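Local coordinates for acyl-CoA dehydrogenase domain protein Tcur3481 (Thermomonospora curvata, PDB 6WY9) that probably acts as an FAD-dependent acyl-CoA dehydrogenase, a flavoprotein oxidoreductase whose bound flavin is modelled in its reduced form, at residues 265-279 against 303-317. Sequence-based numbering, arbitrary orientation.
Sequences QLADCYIEIEAMRVC and WADEGGLNVVHRTQH. With FDA (dihydroflavine-adenine dinucleotide), chain C.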
ATOM      1  N   GLN B 265      -5.729  11.187   3.745  1.00 30.96           N
ATOM      2  CA  GLN B 265      -5.235  11.126   2.383  1.00 33.50           C
ATOM      3  C   GLN B 265      -4.351  12.323   2.105  1.00 34.17           C
ATOM      4  O   GLN B 265      -3.282  12.168   1.528  1.00 34.83           O
ATOM      5  CB  GLN B 265      -6.425  11.069   1.387  1.00 34.11           C
ATOM      6  CG  GLN B 265      -7.108   9.632   1.427  1.00 34.86           C
ATOM      7  CD  GLN B 265      -8.380   9.566   0.644  1.00 37.84           C
ATOM      8  OE1 GLN B 265      -8.357   9.366  -0.562  1.00 41.97           O
ATOM      9  NE2 GLN B 265      -9.524   9.763   1.328  1.00 37.10           N
ATOM     10  N   LEU B 266      -4.770  13.524   2.548  1.00 32.29           N
ATOM     11  CA  LEU B 266      -3.912  14.692   2.390  1.00 34.32           C
ATOM     12  C   LEU B 266      -2.600  14.531   3.148  1.00 34.98           C
ATOM     13  O   LEU B 266      -1.538  14.948   2.663  1.00 35.90           O
ATOM     14  CB  LEU B 266      -4.633  15.958   2.869  1.00 34.61           C
ATOM     15  CG  LEU B 266      -5.874  16.365   2.066  1.00 37.08           C
ATOM     16  CD1 LEU B 266      -6.646  17.387   2.883  1.00 40.95           C
ATOM     17  CD2 LEU B 266      -5.431  17.042   0.729  1.00 37.96           C
ATOM     18  N   ALA B 267      -2.653  13.975   4.365  1.00 34.12           N
ATOM     19  CA  ALA B 267      -1.415  13.791   5.139  1.00 35.65           C
ATOM     20  C   ALA B 267      -0.474  12.814   4.452  1.00 33.76           C
ATOM     21  O   ALA B 267       0.750  12.951   4.540  1.00 38.18           O
ATOM     22  CB  ALA B 267      -1.725  13.253   6.542  1.00 34.06           C
ATOM     23  N   ASP B 268      -1.019  11.774   3.850  1.00 32.70           N
ATOM     24  CA  ASP B 268      -0.133  10.816   3.198  1.00 34.17           C
ATOM     25  C   ASP B 268       0.566  11.474   2.022  1.00 33.39           C
ATOM     26  O   ASP B 268       1.752  11.222   1.791  1.00 32.18           O
ATOM     27  CB  ASP B 268      -0.892   9.574   2.766  1.00 35.79           C
ATOM     28  CG  ASP B 268      -1.210   8.627   3.954  1.00 37.83           C
ATOM     29  OD1 ASP B 268      -0.617   8.717   5.049  1.00 37.06           O
ATOM     30  OD2 ASP B 268      -2.065   7.780   3.746  1.00 37.24           O
ATOM     31  N   CYS B 269      -0.143  12.356   1.293  1.00 31.81           N
ATOM     32  CA  CYS B 269       0.505  13.159   0.258  1.00 33.22           C
ATOM     33  C   CYS B 269       1.633  14.010   0.841  1.00 35.27           C
ATOM     34  O   CYS B 269       2.723  14.116   0.258  1.00 34.03           O
ATOM     35  CB  CYS B 269      -0.506  14.095  -0.414  1.00 35.83           C
ATOM     36  SG  CYS B 269      -1.785  13.234  -1.385  1.00 38.05           S
ATOM     37  N   TYR B 270       1.338  14.723   1.931  1.00 33.37           N
ATOM     38  CA  TYR B 270       2.346  15.545   2.603  1.00 34.12           C
ATOM     39  C   TYR B 270       3.591  14.725   2.974  1.00 34.56           C
ATOM     40  O   TYR B 270       4.729  15.142   2.730  1.00 36.53           O
ATOM     41  CB  TYR B 270       1.667  16.136   3.848  1.00 32.86           C
ATOM     42  CG  TYR B 270       2.400  17.197   4.608  1.00 37.70           C
ATOM     43  CD1 TYR B 270       3.460  16.853   5.453  1.00 39.13           C
ATOM     44  CD2 TYR B 270       1.967  18.522   4.590  1.00 40.86           C
ATOM     45  CE1 TYR B 270       4.117  17.837   6.197  1.00 42.01           C
ATOM     46  CE2 TYR B 270       2.609  19.499   5.338  1.00 44.92           C
ATOM     47  CZ  TYR B 270       3.686  19.140   6.141  1.00 45.06           C
ATOM     48  OH  TYR B 270       4.342  20.077   6.911  1.00 47.37           O
ATOM     49  N   ILE B 271       3.383  13.583   3.638  1.00 32.18           N
ATOM     50  CA  ILE B 271       4.492  12.708   4.005  1.00 36.14           C
ATOM     51  C   ILE B 271       5.304  12.312   2.763  1.00 35.45           C
ATOM     52  O   ILE B 271       6.537  12.408   2.737  1.00 35.58           O
ATOM     53  CB  ILE B 271       3.949  11.470   4.737  1.00 35.04           C
ATOM     54  CG1 ILE B 271       3.499  11.807   6.168  1.00 35.20           C
ATOM     55  CG2 ILE B 271       4.993  10.287   4.712  1.00 35.47           C
ATOM     56  CD1 ILE B 271       2.506  10.709   6.712  1.00 36.05           C
ATOM     57  N   GLU B 272       4.615  11.895   1.703  1.00 34.19           N
ATOM     58  CA  GLU B 272       5.319  11.416   0.524  1.00 35.18           C
ATOM     59  C   GLU B 272       6.128  12.538  -0.107  1.00 34.99           C
ATOM     60  O   GLU B 272       7.238  12.307  -0.608  1.00 35.90           O
ATOM     61  CB  GLU B 272       4.322  10.837  -0.486  1.00 34.13           C
ATOM     62  CG  GLU B 272       3.838   9.409  -0.057  1.00 37.20           C
ATOM     63  CD  GLU B 272       2.680   8.937  -0.902  1.00 39.29           C
ATOM     64  OE1 GLU B 272       1.992   9.798  -1.530  1.00 40.36           O
ATOM     65  OE2 GLU B 272       2.435   7.727  -0.903  1.00 40.74           O
ATOM     66  N   ILE B 273       5.568  13.750  -0.098  1.00 35.50           N
ATOM     67  CA  ILE B 273       6.254  14.910  -0.647  1.00 35.53           C
ATOM     68  C   ILE B 273       7.488  15.232   0.187  1.00 37.52           C
ATOM     69  O   ILE B 273       8.555  15.556  -0.353  1.00 37.47           O
ATOM     70  CB  ILE B 273       5.293  16.111  -0.743  1.00 35.33           C
ATOM     71  CG1 ILE B 273       4.234  15.890  -1.845  1.00 36.28           C
ATOM     72  CG2 ILE B 273       6.083  17.484  -0.903  1.00 35.74           C
ATOM     73  CD1 ILE B 273       3.139  17.001  -1.909  1.00 36.68           C
ATOM     74  N   GLU B 274       7.377  15.157   1.515  1.00 36.18           N
ATOM     75  CA  GLU B 274       8.584  15.396   2.335  1.00 39.32           C
ATOM     76  C   GLU B 274       9.665  14.364   2.042  1.00 36.96           C
ATOM     77  O   GLU B 274      10.852  14.696   1.943  1.00 37.78           O
ATOM     78  CB  GLU B 274       8.222  15.404   3.824  1.00 43.22           C
ATOM     79  CG  GLU B 274       7.440  16.686   4.090  1.00 51.37           C
ATOM     80  CD  GLU B 274       7.505  17.239   5.512  1.00 61.75           C
ATOM     81  OE1 GLU B 274       7.638  16.472   6.499  1.00 64.75           O
ATOM     82  OE2 GLU B 274       7.362  18.471   5.639  1.00 66.19           O
ATOM     83  N   ALA B 275       9.267  13.107   1.871  1.00 34.38           N
ATOM     84  CA  ALA B 275      10.222  12.048   1.548  1.00 33.62           C
ATOM     85  C   ALA B 275      10.866  12.273   0.176  1.00 35.20           C
ATOM     86  O   ALA B 275      12.082  12.130   0.017  1.00 34.57           O
ATOM     87  CB  ALA B 275       9.510  10.704   1.599  1.00 29.95           C
ATOM     88  N   MET B 276      10.037  12.574  -0.830  1.00 34.13           N
ATOM     89  CA  MET B 276      10.517  12.908  -2.161  1.00 36.20           C
ATOM     90  C   MET B 276      11.568  13.991  -2.105  1.00 36.60           C
ATOM     91  O   MET B 276      12.618  13.883  -2.743  1.00 38.48           O
ATOM     92  CB  MET B 276       9.329  13.370  -3.004  1.00 35.70           C
ATOM     93  CG  MET B 276       8.442  12.177  -3.387  1.00 37.51           C
ATOM     94  SD  MET B 276       6.766  12.729  -3.872  1.00 40.63           S
ATOM     95  CE  MET B 276       7.282  13.384  -5.478  1.00 38.56           C
ATOM     96  N   ARG B 277      11.282  15.041  -1.329  1.00 35.70           N
ATOM     97  CA  ARG B 277      12.133  16.219  -1.267  1.00 37.50           C
ATOM     98  C   ARG B 277      13.479  15.921  -0.611  1.00 35.99           C
ATOM     99  O   ARG B 277      14.527  16.338  -1.107  1.00 38.31           O
ATOM    100  CB  ARG B 277      11.379  17.359  -0.529  1.00 39.74           C
ATOM    101  CG  ARG B 277      12.277  18.612  -0.348  1.00 45.27           C
ATOM    102  CD  ARG B 277      11.512  19.971  -0.186  1.00 51.56           C
ATOM    103  NE  ARG B 277      10.193  19.861   0.409  1.00 56.54           N
ATOM    104  CZ  ARG B 277       9.049  20.189  -0.203  1.00 61.09           C
ATOM    105  NH1 ARG B 277       7.922  20.067   0.452  1.00 60.97           N
ATOM    106  NH2 ARG B 277       9.022  20.643  -1.463  1.00 64.76           N
ATOM    107  N   VAL B 278      13.499  15.212   0.516  1.00 34.94           N
ATOM    108  CA  VAL B 278      14.846  14.998   1.061  1.00 37.60           C
ATOM    109  C   VAL B 278      15.651  14.030   0.197  1.00 36.05           C
ATOM    110  O   VAL B 278      16.879  14.121   0.132  1.00 37.15           O
ATOM    111  CB  VAL B 278      14.799  14.535   2.531  1.00 40.74           C
ATOM    112  CG1 VAL B 278      14.107  15.619   3.393  1.00 41.35           C
ATOM    113  CG2 VAL B 278      14.143  13.132   2.658  1.00 38.57           C
ATOM    114  N   CYS B 279      15.005  13.076  -0.467  1.00 35.76           N
ATOM    115  CA  CYS B 279      15.808  12.191  -1.303  1.00 36.71           C
ATOM    116  C   CYS B 279      16.269  12.897  -2.566  1.00 36.22           C
ATOM    117  O   CYS B 279      17.335  12.571  -3.086  1.00 37.89           O
ATOM    118  CB  CYS B 279      15.044  10.943  -1.685  1.00 37.11           C
ATOM    119  SG  CYS B 279      14.641   9.846  -0.221  1.00 41.46           S
ATOM    120  N   TRP B 303      11.101   7.404  -5.464  1.00 33.13           N
ATOM    121  CA  TRP B 303      10.138   8.232  -4.721  1.00 34.74           C
ATOM    122  C   TRP B 303       9.255   9.037  -5.676  1.00 34.90           C
ATOM    123  O   TRP B 303       8.038   9.131  -5.472  1.00 35.45           O
ATOM    124  CB  TRP B 303      10.875   9.159  -3.746  1.00 33.95           C
ATOM    125  CG  TRP B 303      11.044   8.503  -2.419  1.00 34.42           C
ATOM    126  CD1 TRP B 303      12.202   7.975  -1.895  1.00 35.51           C
ATOM    127  CD2 TRP B 303      10.002   8.192  -1.498  1.00 33.48           C
ATOM    128  NE1 TRP B 303      11.943   7.391  -0.683  1.00 35.14           N
ATOM    129  CE2 TRP B 303      10.596   7.511  -0.410  1.00 35.31           C
ATOM    130  CE3 TRP B 303       8.616   8.447  -1.472  1.00 33.63           C
ATOM    131  CZ2 TRP B 303       9.865   7.069   0.697  1.00 34.78           C
ATOM    132  CZ3 TRP B 303       7.872   8.035  -0.361  1.00 34.30           C
ATOM    133  CH2 TRP B 303       8.502   7.348   0.729  1.00 35.45           C
ATOM    134  N   ALA B 304       9.862   9.611  -6.731  1.00 35.10           N
ATOM    135  CA  ALA B 304       9.090  10.305  -7.768  1.00 35.90           C
ATOM    136  C   ALA B 304       8.088   9.368  -8.416  1.00 37.42           C
ATOM    137  O   ALA B 304       6.926   9.742  -8.640  1.00 38.41           O
ATOM    138  CB  ALA B 304      10.036  10.859  -8.858  1.00 34.24           C
ATOM    139  N   ASP B 305       8.547   8.161  -8.772  1.00 35.01           N
ATOM    140  CA  ASP B 305       7.725   7.226  -9.537  1.00 37.03           C
ATOM    141  C   ASP B 305       6.583   6.685  -8.698  1.00 38.69           C
ATOM    142  O   ASP B 305       5.503   6.389  -9.224  1.00 40.90           O
ATOM    143  CB  ASP B 305       8.550   6.024 -10.016  1.00 37.78           C
ATOM    144  CG  ASP B 305       9.663   6.413 -10.953  1.00 45.33           C
ATOM    145  OD1 ASP B 305       9.572   7.486 -11.543  1.00 47.30           O
ATOM    146  OD2 ASP B 305      10.588   5.587 -11.100  1.00 48.94           O
ATOM    147  N   GLU B 306       6.827   6.460  -7.410  1.00 36.44           N
ATOM    148  CA  GLU B 306       5.827   5.790  -6.579  1.00 37.17           C
ATOM    149  C   GLU B 306       5.085   6.800  -5.711  1.00 36.24           C
ATOM    150  O   GLU B 306       3.856   6.880  -5.753  1.00 35.84           O
ATOM    151  CB  GLU B 306       6.504   4.708  -5.710  1.00 39.39           C
ATOM    152  CG  GLU B 306       5.568   3.925  -4.766  1.00 40.91           C
ATOM    153  CD  GLU B 306       4.708   2.908  -5.511  1.00 44.48           C
ATOM    154  OE1 GLU B 306       5.121   2.413  -6.593  1.00 44.00           O
ATOM    155  OE2 GLU B 306       3.604   2.618  -5.009  1.00 46.43           O
ATOM    156  N   GLY B 307       5.815   7.567  -4.918  1.00 36.37           N
ATOM    157  CA  GLY B 307       5.174   8.622  -4.141  1.00 38.04           C
ATOM    158  C   GLY B 307       4.500   9.679  -5.012  1.00 36.76           C
ATOM    159  O   GLY B 307       3.345  10.045  -4.780  1.00 39.18           O
ATOM    160  N   GLY B 308       5.202  10.167  -6.037  1.00 37.05           N
ATOM    161  CA  GLY B 308       4.609  11.200  -6.891  1.00 35.86           C
ATOM    162  C   GLY B 308       3.343  10.725  -7.584  1.00 36.64           C
ATOM    163  O   GLY B 308       2.346  11.456  -7.661  1.00 34.37           O
ATOM    164  N   LEU B 309       3.352   9.482  -8.054  1.00 34.81           N
ATOM    165  CA  LEU B 309       2.166   8.929  -8.685  1.00 36.65           C
ATOM    166  C   LEU B 309       1.061   8.728  -7.667  1.00 36.37           C
ATOM    167  O   LEU B 309      -0.110   8.982  -7.977  1.00 34.58           O
ATOM    168  CB  LEU B 309       2.471   7.606  -9.373  1.00 36.05           C
ATOM    169  CG  LEU B 309       1.344   7.100 -10.280  1.00 37.97           C
ATOM    170  CD1 LEU B 309       0.975   8.254 -11.300  1.00 37.74           C
ATOM    171  CD2 LEU B 309       1.841   5.860 -10.973  1.00 37.08           C
ATOM    172  N   ASN B 310       1.394   8.264  -6.449  1.00 36.04           N
ATOM    173  CA  ASN B 310       0.348   8.172  -5.421  1.00 34.10           C
ATOM    174  C   ASN B 310      -0.296   9.536  -5.177  1.00 35.22           C
ATOM    175  O   ASN B 310      -1.519   9.634  -5.075  1.00 35.17           O
ATOM    176  CB  ASN B 310       0.880   7.665  -4.083  1.00 33.38           C
ATOM    177  CG  ASN B 310       1.285   6.217  -4.101  1.00 34.93           C
ATOM    178  OD1 ASN B 310       0.900   5.414  -4.988  1.00 32.23           O
ATOM    179  ND2 ASN B 310       2.014   5.850  -3.057  1.00 34.94           N
ATOM    180  N   VAL B 311       0.515  10.585  -5.014  1.00 34.98           N
ATOM    181  CA  VAL B 311      -0.060  11.902  -4.722  1.00 34.45           C
ATOM    182  C   VAL B 311      -1.086  12.281  -5.786  1.00 35.78           C
ATOM    183  O   VAL B 311      -2.216  12.656  -5.460  1.00 34.05           O
ATOM    184  CB  VAL B 311       1.028  12.986  -4.593  1.00 35.29           C
ATOM    185  CG1 VAL B 311       0.334  14.448  -4.512  1.00 33.00           C
ATOM    186  CG2 VAL B 311       1.975  12.716  -3.363  1.00 34.10           C
ATOM    187  N   VAL B 312      -0.706  12.227  -7.074  1.00 35.39           N
ATOM    188  CA  VAL B 312      -1.657  12.730  -8.095  1.00 35.18           C
ATOM    189  C   VAL B 312      -2.872  11.812  -8.260  1.00 35.13           C
ATOM    190  O   VAL B 312      -3.920  12.283  -8.690  1.00 34.77           O
ATOM    191  CB  VAL B 312      -0.987  12.985  -9.468  1.00 35.44           C
ATOM    192  CG1 VAL B 312       0.115  14.131  -9.342  1.00 35.36           C
ATOM    193  CG2 VAL B 312      -0.404  11.685 -10.133  1.00 34.16           C
ATOM    194  N   HIS B 313      -2.779  10.506  -7.946  1.00 33.58           N
ATOM    195  CA  HIS B 313      -4.007   9.709  -7.854  1.00 33.60           C
ATOM    196  C   HIS B 313      -4.883  10.155  -6.681  1.00 34.92           C
ATOM    197  O   HIS B 313      -6.127  10.193  -6.792  1.00 34.02           O
ATOM    198  CB  HIS B 313      -3.666   8.211  -7.709  1.00 35.39           C
ATOM    199  CG  HIS B 313      -3.483   7.517  -9.032  1.00 36.72           C
ATOM    200  ND1 HIS B 313      -4.555   7.035  -9.772  1.00 37.35           N
ATOM    201  CD2 HIS B 313      -2.376   7.300  -9.783  1.00 36.19           C
ATOM    202  CE1 HIS B 313      -4.098   6.473 -10.883  1.00 38.43           C
ATOM    203  NE2 HIS B 313      -2.781   6.600 -10.907  1.00 36.10           N
ATOM    204  N   ARG B 314      -4.271  10.436  -5.521  1.00 32.81           N
ATOM    205  CA  ARG B 314      -5.112  10.865  -4.398  1.00 34.34           C
ATOM    206  C   ARG B 314      -5.757  12.216  -4.709  1.00 35.26           C
ATOM    207  O   ARG B 314      -6.927  12.427  -4.386  1.00 34.31           O
ATOM    208  CB  ARG B 314      -4.305  10.948  -3.084  1.00 32.74           C
ATOM    209  CG  ARG B 314      -3.785   9.589  -2.566  1.00 33.63           C
ATOM    210  CD  ARG B 314      -3.445   9.620  -1.054  1.00 35.09           C
ATOM    211  NE  ARG B 314      -2.537   8.521  -0.710  1.00 35.01           N
ATOM    212  CZ  ARG B 314      -1.230   8.595  -0.866  1.00 35.46           C
ATOM    213  NH1 ARG B 314      -0.721   9.731  -1.358  1.00 35.15           N
ATOM    214  NH2 ARG B 314      -0.437   7.571  -0.529  1.00 34.67           N
ATOM    215  N   THR B 315      -5.022  13.136  -5.345  1.00 34.70           N
ATOM    216  CA  THR B 315      -5.622  14.456  -5.571  1.00 36.38           C
ATOM    217  C   THR B 315      -6.705  14.385  -6.653  1.00 37.92           C
ATOM    218  O   THR B 315      -7.655  15.176  -6.622  1.00 39.63           O
ATOM    219  CB  THR B 315      -4.537  15.519  -5.894  1.00 36.42           C
ATOM    220  OG1 THR B 315      -3.756  15.115  -7.019  1.00 36.14           O
ATOM    221  CG2 THR B 315      -3.576  15.783  -4.667  1.00 35.84           C
ATOM    222  N   GLN B 316      -6.630  13.423  -7.585  1.00 35.41           N
ATOM    223  CA  GLN B 316      -7.786  13.199  -8.455  1.00 35.16           C
ATOM    224  C   GLN B 316      -8.989  12.721  -7.651  1.00 36.08           C
ATOM    225  O   GLN B 316     -10.096  13.263  -7.760  1.00 35.25           O
ATOM    226  CB  GLN B 316      -7.482  12.163  -9.535  1.00 33.47           C
ATOM    227  CG  GLN B 316      -6.653  12.654 -10.703  1.00 35.55           C
ATOM    228  CD  GLN B 316      -7.178  13.941 -11.318  1.00 36.85           C
ATOM    229  OE1 GLN B 316      -6.448  14.933 -11.344  1.00 37.26           O
ATOM    230  NE2 GLN B 316      -8.431  13.918 -11.860  1.00 35.63           N
ATOM    231  N   HIS B 317      -8.792  11.682  -6.855  1.00 34.72           N
ATOM    232  CA  HIS B 317      -9.903  11.097  -6.155  1.00 36.45           C
ATOM    233  C   HIS B 317     -10.601  12.123  -5.255  1.00 36.77           C
ATOM    234  O   HIS B 317     -11.846  12.188  -5.216  1.00 35.29           O
ATOM    235  CB  HIS B 317      -9.414   9.884  -5.341  1.00 35.57           C
ATOM    236  CG  HIS B 317     -10.528   9.276  -4.549  1.00 37.13           C
ATOM    237  ND1 HIS B 317     -11.527   8.541  -5.145  1.00 36.60           N
ATOM    238  CD2 HIS B 317     -10.877   9.402  -3.238  1.00 37.08           C
ATOM    239  CE1 HIS B 317     -12.424   8.194  -4.232  1.00 38.71           C
ATOM    240  NE2 HIS B 317     -12.059   8.717  -3.070  1.00 37.49           N
TER
HETATM  241  PA  FDA C 401     -17.873  15.430  -3.815  1.00 36.59           P
HETATM  242  O1A FDA C 401     -17.392  16.846  -3.798  1.00 37.23           O
HETATM  243  O2A FDA C 401     -19.191  15.067  -3.111  1.00 35.31           O
HETATM  244  O5B FDA C 401     -16.738  14.492  -2.979  1.00 38.90           O
HETATM  245  C5B FDA C 401     -15.493  14.682  -3.597  1.00 37.80           C
HETATM  246  C4B FDA C 401     -14.500  13.747  -2.882  1.00 38.75           C
HETATM  247  O4B FDA C 401     -14.643  14.053  -1.414  1.00 38.45           O
HETATM  248  C3B FDA C 401     -14.909  12.273  -2.939  1.00 37.70           C
HETATM  249  O3B FDA C 401     -14.386  11.624  -4.038  1.00 36.38           O
HETATM  250  C2B FDA C 401     -14.227  11.725  -1.698  1.00 38.44           C
HETATM  251  O2B FDA C 401     -12.755  11.641  -1.812  1.00 38.84           O
HETATM  252  C1B FDA C 401     -14.478  12.831  -0.627  1.00 38.35           C
HETATM  253  N9A FDA C 401     -15.633  12.593   0.237  1.00 38.20           N
HETATM  254  C8A FDA C 401     -16.983  12.935   0.020  1.00 37.99           C
HETATM  255  N7A FDA C 401     -17.756  12.624   1.054  1.00 37.47           N
HETATM  256  C5A FDA C 401     -16.904  12.060   1.978  1.00 36.80           C
HETATM  257  C6A FDA C 401     -17.150  11.515   3.248  1.00 36.86           C
HETATM  258  N6A FDA C 401     -18.387  11.494   3.781  1.00 35.35           N
HETATM  259  N1A FDA C 401     -16.137  11.000   3.978  1.00 36.31           N
HETATM  260  C2A FDA C 401     -14.915  11.052   3.372  1.00 37.18           C
HETATM  261  N3A FDA C 401     -14.525  11.529   2.165  1.00 35.39           N
HETATM  262  C4A FDA C 401     -15.567  12.043   1.494  1.00 37.15           C
HETATM  263  N1  FDA C 401     -23.981  11.669 -11.805  1.00 42.49           N
HETATM  264  C2  FDA C 401     -25.321  11.601 -12.241  1.00 44.16           C
HETATM  265  O2  FDA C 401     -26.236  12.085 -11.540  1.00 45.25           O
HETATM  266  N3  FDA C 401     -25.537  10.974 -13.463  1.00 43.57           N
HETATM  267  C4  FDA C 401     -24.519  10.427 -14.278  1.00 41.87           C
HETATM  268  O4  FDA C 401     -24.810   9.915 -15.351  1.00 40.31           O
HETATM  269  C4X FDA C 401     -23.182  10.544 -13.757  1.00 41.06           C
HETATM  270  N5  FDA C 401     -22.119  10.032 -14.502  1.00 40.82           N
HETATM  271  C5X FDA C 401     -20.870  10.550 -14.283  1.00 38.59           C
HETATM  272  C6  FDA C 401     -19.893  10.425 -15.200  1.00 38.91           C
HETATM  273  C7  FDA C 401     -18.623  10.999 -14.942  1.00 39.36           C
HETATM  274  C7M FDA C 401     -17.623  10.851 -15.937  1.00 39.63           C
HETATM  275  C8  FDA C 401     -18.348  11.644 -13.794  1.00 40.08           C
HETATM  276  C8M FDA C 401     -17.022  12.233 -13.518  1.00 40.97           C
HETATM  277  C9  FDA C 401     -19.339  11.746 -12.833  1.00 39.73           C
HETATM  278  C9A FDA C 401     -20.598  11.211 -13.089  1.00 39.07           C
HETATM  279  N10 FDA C 401     -21.618  11.300 -12.127  1.00 40.09           N
HETATM  280  C10 FDA C 401     -22.932  11.156 -12.582  1.00 42.37           C
HETATM  281  C1' FDA C 401     -21.373  12.106 -10.897  1.00 40.26           C
HETATM  282  C2' FDA C 401     -20.907  11.222  -9.706  1.00 41.26           C
HETATM  283  O2' FDA C 401     -21.930  10.487  -9.230  1.00 41.20           O
HETATM  284  C3' FDA C 401     -20.351  12.280  -8.648  1.00 40.33           C
HETATM  285  O3' FDA C 401     -19.148  12.863  -9.105  1.00 37.90           O
HETATM  286  C4' FDA C 401     -20.179  11.633  -7.282  1.00 41.52           C
HETATM  287  O4' FDA C 401     -21.447  11.371  -6.788  1.00 43.24           O
HETATM  288  C5' FDA C 401     -19.320  12.578  -6.398  1.00 42.98           C
HETATM  289  O5' FDA C 401     -20.032  13.769  -6.236  1.00 40.99           O
HETATM  290  P   FDA C 401     -19.003  15.035  -6.384  1.00 38.70           P
HETATM  291  O1P FDA C 401     -18.399  14.877  -7.694  1.00 37.94           O
HETATM  292  O2P FDA C 401     -19.800  16.287  -6.051  1.00 40.06           O
HETATM  293  O3P FDA C 401     -17.767  14.857  -5.290  1.00 36.40           O
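Gln265 meets two residues of the facing helix: its backbone O lies close to the Arg314 side chain, while its OE1 comes within 3.7 Å of His317 CD2. The stronger polar partners lie elsewhere: Gln265 NE2 and both His317 ring nitrogens bond to side chains of another chain, and His317 O accepts a hydrogen bond from O3B of the flavin dinucleotide. Helices 260-288 and 295-319 run nearly antiparallel here, their local axes 154° apart, within the C-terminal helical domain of the acyl-CoA dehydrogenase fold. Asp268 lays CB over the centre of the Arg314 guanidinium face, 3.8 Å from CZ; its carboxylate turns to a basic side chain of another chain. Cys269 packs SG against Val311 CG1 and takes a weak N-H bond from Arg314 NH1. Glu272, its chain extended, sits as a knob among Gly307, Asn310, Val311 and Arg314. Arg314 grips it in an end-on, two-nitrogen salt bridge with nearly straight bonds: NH1 reaches OE1 at 2.7 Å and NH2 reaches OE2 at 2.9 Å. Both oxygens lie in the guanidinium plane, yet are met from above the carboxylate plane, the two planes being 44° apart. Asn310 ND2 donates to OE2 from the opposite face, also at 2.9 Å; a glycerol is hydrogen-bonded there too. A glutamine here would probably cost Arg314 its salt-bridge partner and set an amide N-H against one of the donors. Ala275 CB makes a CH-pi contact 3.6 Å from the centroid of the Trp303 six-membered ring, 9° off its normal; Trp303 NE1 bonds to another chain's backbone. Met276 SD lies beside Gly307 and Gly308, and a bend at chi3 brings CE to 3.7 Å from Gly308 CA. Cys279 SG approaches Trp303 CD1 obliquely at 3.5 Å. Three N-H bonds from the facing helix thus set Glu272 and Arg314 in register, with cofactor-binding His317 about one turn beyond Arg314.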